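Local coordinates for merozoite surface protein-1 (PDB 1N1I) that probably takes part in merozoite binding to and invasion of host erythrocytes and in egress from them, represented here by its C-terminal pair of EGF-like domains, at residues T31-C36 against G90-S95. Sequence-based numbering, arbitrary orientation.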
ATOM      1  N   THR A  31     -11.356  -1.634 -11.664  1.00 32.63           N
ATOM      2  CA  THR A  31     -11.512  -1.524 -10.222  1.00 31.09           C
ATOM      3  C   THR A  31     -10.527  -0.507  -9.660  1.00 34.57           C
ATOM      4  O   THR A  31      -9.382  -0.430 -10.108  1.00 33.03           O
ATOM      5  CB  THR A  31     -11.231  -2.884  -9.554  1.00 35.30           C
ATOM      6  OG1 THR A  31     -12.112  -3.873 -10.098  1.00 39.63           O
ATOM      7  CG2 THR A  31     -11.437  -2.805  -8.057  1.00 29.78           C
ATOM      8  N   GLU A  32     -10.973   0.279  -8.687  1.00 31.71           N
ATOM      9  CA  GLU A  32     -10.095   1.254  -8.061  1.00 32.82           C
ATOM     10  C   GLU A  32     -10.177   1.036  -6.565  1.00 32.77           C
ATOM     11  O   GLU A  32     -11.260   0.959  -5.993  1.00 42.49           O
ATOM     12  CB  GLU A  32     -10.500   2.700  -8.392  1.00 30.57           C
ATOM     13  CG  GLU A  32     -10.557   3.008  -9.884  1.00 38.72           C
ATOM     14  CD  GLU A  32     -10.458   4.489 -10.208  1.00 40.14           C
ATOM     15  OE1 GLU A  32     -10.917   5.328  -9.407  1.00 39.47           O
ATOM     16  OE2 GLU A  32      -9.924   4.814 -11.289  1.00 45.21           O
ATOM     17  N   GLU A  33      -9.022   0.920  -5.935  1.00 30.08           N
ATOM     18  CA  GLU A  33      -8.960   0.717  -4.507  1.00 25.91           C
ATOM     19  C   GLU A  33      -7.963   1.688  -3.887  1.00 28.25           C
ATOM     20  O   GLU A  33      -6.904   1.958  -4.463  1.00 32.74           O
ATOM     21  CB  GLU A  33      -8.538  -0.729  -4.219  1.00 22.89           C
ATOM     22  CG  GLU A  33      -7.829  -0.917  -2.891  1.00 32.78           C
ATOM     23  CD  GLU A  33      -7.338  -2.349  -2.665  1.00 35.14           C
ATOM     24  OE1 GLU A  33      -7.072  -3.065  -3.649  1.00 36.82           O
ATOM     25  OE2 GLU A  33      -7.194  -2.762  -1.497  1.00 34.17           O
ATOM     26  N   TRP A  34      -8.310   2.242  -2.731  1.00 23.71           N
ATOM     27  CA  TRP A  34      -7.374   3.124  -2.060  1.00 26.60           C
ATOM     28  C   TRP A  34      -6.996   2.489  -0.737  1.00 30.84           C
ATOM     29  O   TRP A  34      -7.737   1.664  -0.208  1.00 32.11           O
ATOM     30  CB  TRP A  34      -7.947   4.532  -1.828  1.00 30.78           C
ATOM     31  CG  TRP A  34      -9.191   4.592  -0.987  1.00 34.06           C
ATOM     32  CD1 TRP A  34     -10.480   4.640  -1.434  1.00 34.70           C
ATOM     33  CD2 TRP A  34      -9.261   4.677   0.444  1.00 33.45           C
ATOM     34  NE1 TRP A  34     -11.347   4.751  -0.377  1.00 32.28           N
ATOM     35  CE2 TRP A  34     -10.629   4.771   0.789  1.00 35.25           C
ATOM     36  CE3 TRP A  34      -8.301   4.665   1.469  1.00 36.57           C
ATOM     37  CZ2 TRP A  34     -11.065   4.880   2.117  1.00 28.86           C
ATOM     38  CZ3 TRP A  34      -8.734   4.768   2.794  1.00 39.49           C
ATOM     39  CH2 TRP A  34     -10.107   4.867   3.102  1.00 37.68           C
ATOM     40  N   ARG A  35      -5.826   2.862  -0.227  1.00 28.72           N
ATOM     41  CA  ARG A  35      -5.314   2.354   1.039  1.00 23.79           C
ATOM     42  C   ARG A  35      -4.495   3.472   1.629  1.00 27.17           C
ATOM     43  O   ARG A  35      -3.954   4.304   0.890  1.00 30.21           O
ATOM     44  CB  ARG A  35      -4.416   1.143   0.822  1.00 20.48           C
ATOM     45  CG  ARG A  35      -5.080  -0.036   0.168  1.00 20.67           C
ATOM     46  CD  ARG A  35      -4.065  -1.102  -0.164  1.00 18.83           C
ATOM     47  NE  ARG A  35      -4.681  -2.225  -0.851  1.00 27.12           N
ATOM     48  CZ  ARG A  35      -4.016  -3.265  -1.339  1.00 27.50           C
ATOM     49  NH1 ARG A  35      -2.695  -3.332  -1.223  1.00 29.59           N
ATOM     50  NH2 ARG A  35      -4.682  -4.245  -1.939  1.00 34.92           N
ATOM     51  N   CYS A  36      -4.400   3.501   2.953  1.00 20.10           N
ATOM     52  CA  CYS A  36      -3.641   4.549   3.615  1.00 30.74           C
ATOM     53  C   CYS A  36      -2.138   4.389   3.367  1.00 31.71           C
ATOM     54  O   CYS A  36      -1.646   3.279   3.212  1.00 30.69           O
ATOM     55  CB  CYS A  36      -3.932   4.525   5.114  1.00 39.17           C
ATOM     56  SG  CYS A  36      -5.659   4.909   5.592  1.00 33.61           S
ATOM     57  N   GLY A  90       5.325   0.154  -1.085  1.00 36.38           N
ATOM     58  CA  GLY A  90       4.868  -1.183  -0.754  1.00 35.46           C
ATOM     59  C   GLY A  90       3.448  -1.269  -0.213  1.00 36.02           C
ATOM     60  O   GLY A  90       3.026  -2.340   0.230  1.00 30.95           O
ATOM     61  N   VAL A  91       2.709  -0.161  -0.216  1.00 32.17           N
ATOM     62  CA  VAL A  91       1.333  -0.224   0.266  1.00 31.51           C
ATOM     63  C   VAL A  91       0.588  -1.101  -0.739  1.00 33.49           C
ATOM     64  O   VAL A  91      -0.420  -1.730  -0.410  1.00 30.26           O
ATOM     65  CB  VAL A  91       0.682   1.180   0.355  1.00 31.10           C
ATOM     66  CG1 VAL A  91      -0.827   1.050   0.518  1.00 29.54           C
ATOM     67  CG2 VAL A  91       1.253   1.937   1.548  1.00 22.65           C
ATOM     68  N   PHE A  92       1.123  -1.140  -1.961  1.00 30.99           N
ATOM     69  CA  PHE A  92       0.587  -1.950  -3.049  1.00 32.81           C
ATOM     70  C   PHE A  92       1.707  -2.762  -3.691  1.00 34.63           C
ATOM     71  O   PHE A  92       2.837  -2.285  -3.809  1.00 40.55           O
ATOM     72  CB  PHE A  92      -0.043  -1.064  -4.127  1.00 26.42           C
ATOM     73  CG  PHE A  92      -1.449  -0.643  -3.827  1.00 28.32           C
ATOM     74  CD1 PHE A  92      -2.497  -1.564  -3.896  1.00 31.19           C
ATOM     75  CD2 PHE A  92      -1.736   0.672  -3.485  1.00 22.78           C
ATOM     76  CE1 PHE A  92      -3.820  -1.184  -3.621  1.00 25.34           C
ATOM     77  CE2 PHE A  92      -3.058   1.068  -3.203  1.00 37.69           C
ATOM     78  CZ  PHE A  92      -4.104   0.129  -3.278  1.00 26.09           C
ATOM     79  N   CYS A  93       1.409  -3.989  -4.095  1.00 37.00           N
ATOM     80  CA  CYS A  93       2.406  -4.801  -4.770  1.00 39.06           C
ATOM     81  C   CYS A  93       1.929  -5.024  -6.197  1.00 42.17           C
ATOM     82  O   CYS A  93       0.842  -5.559  -6.418  1.00 47.76           O
ATOM     83  CB  CYS A  93       2.600  -6.159  -4.085  1.00 34.38           C
ATOM     84  SG  CYS A  93       3.672  -6.148  -2.612  1.00 40.08           S
ATOM     85  N   SER A  94       2.730  -4.550  -7.167  1.00 42.82           N
ATOM     86  CA  SER A  94       2.469  -4.701  -8.609  1.00 47.35           C
ATOM     87  C   SER A  94       2.152  -6.158  -8.867  1.00 54.55           C
ATOM     88  O   SER A  94       2.467  -7.018  -8.042  1.00 57.46           O
ATOM     89  CB  SER A  94       3.708  -4.399  -9.440  1.00 48.72           C
ATOM     90  OG  SER A  94       4.484  -3.367  -8.874  1.00 58.75           O
ATOM     91  N   SER A  95       1.533  -6.459 -10.004  1.00 60.81           N
ATOM     92  CA  SER A  95       1.241  -7.858 -10.297  1.00 64.25           C
ATOM     93  C   SER A  95       2.278  -8.320 -11.310  1.00 67.48           C
ATOM     94  O   SER A  95       2.789  -7.520 -12.112  1.00 64.45           O
ATOM     95  CB  SER A  95      -0.178  -8.045 -10.857  1.00 67.38           C
ATOM     96  OG  SER A  95      -0.697  -9.337 -10.548  1.00 61.58           O
TER
HETATM   97  O   HOH W   1      -1.658  -5.129  -3.350  1.00 33.72           O
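With CG beside its own backbone N (chi1 -61°) and the chain running straight from there to NE, Arg35 reaches off strand 32-36 and lays its guanidinium over Phe92. Phe92 meets it with CG anti to the carbonyl carbon (chi1 -83°), which brings the far rim of the ring up to the strand. Guanidinium and ring planes lie 20° apart, and Phe92 CE1 sits beneath the centre of the guanidinium. Closer to the strand, Arg35 CD makes a CH-pi contact over the rim of the same ring face, 3.7 Å from the Phe92 centroid.

A flat cation held on an aromatic face still needs partners for its N-H groups, and here they come around the edge. Arg35 NH1 donates to Val91 O (2.9 Å), lying in the carbonyl plane, and it also meets a water that is weakly bound to Cys93 N. Glu33, two residues earlier on the strand, forms a salt bridge side-on: Arg35 NE and NH2 both donate to Glu33 OE2, at 2.6 and 3.0 Å, both from above the same face of the carboxylate, with OE2 in the guanidinium plane. This double grip on one oxygen, together with the Val91 bond, fixes the rotation of the guanidinium and probably offsets part of its charge. Glu33 OE1 is hydrogen-bonded to Tyr27 OH, while Glu33 CG meets the Phe92 ring at its edge, 3.9 Å from Phe92 CZ.

Beside this polar layer, Val91 CG1 packs on Arg35 CB at 3.6 Å. Tyr25, on the neighbouring strand 22-26, also meets the Phe92 ring. Val91 and Phe92 together face Leu87 as a classic beta bulge in the short C-terminal hairpin. The contact thus joins the main two-stranded antiparallel hairpin of the first EGF-like domain to the C-terminal hairpin of the second, forming part of the interface of a tandem EGF pair.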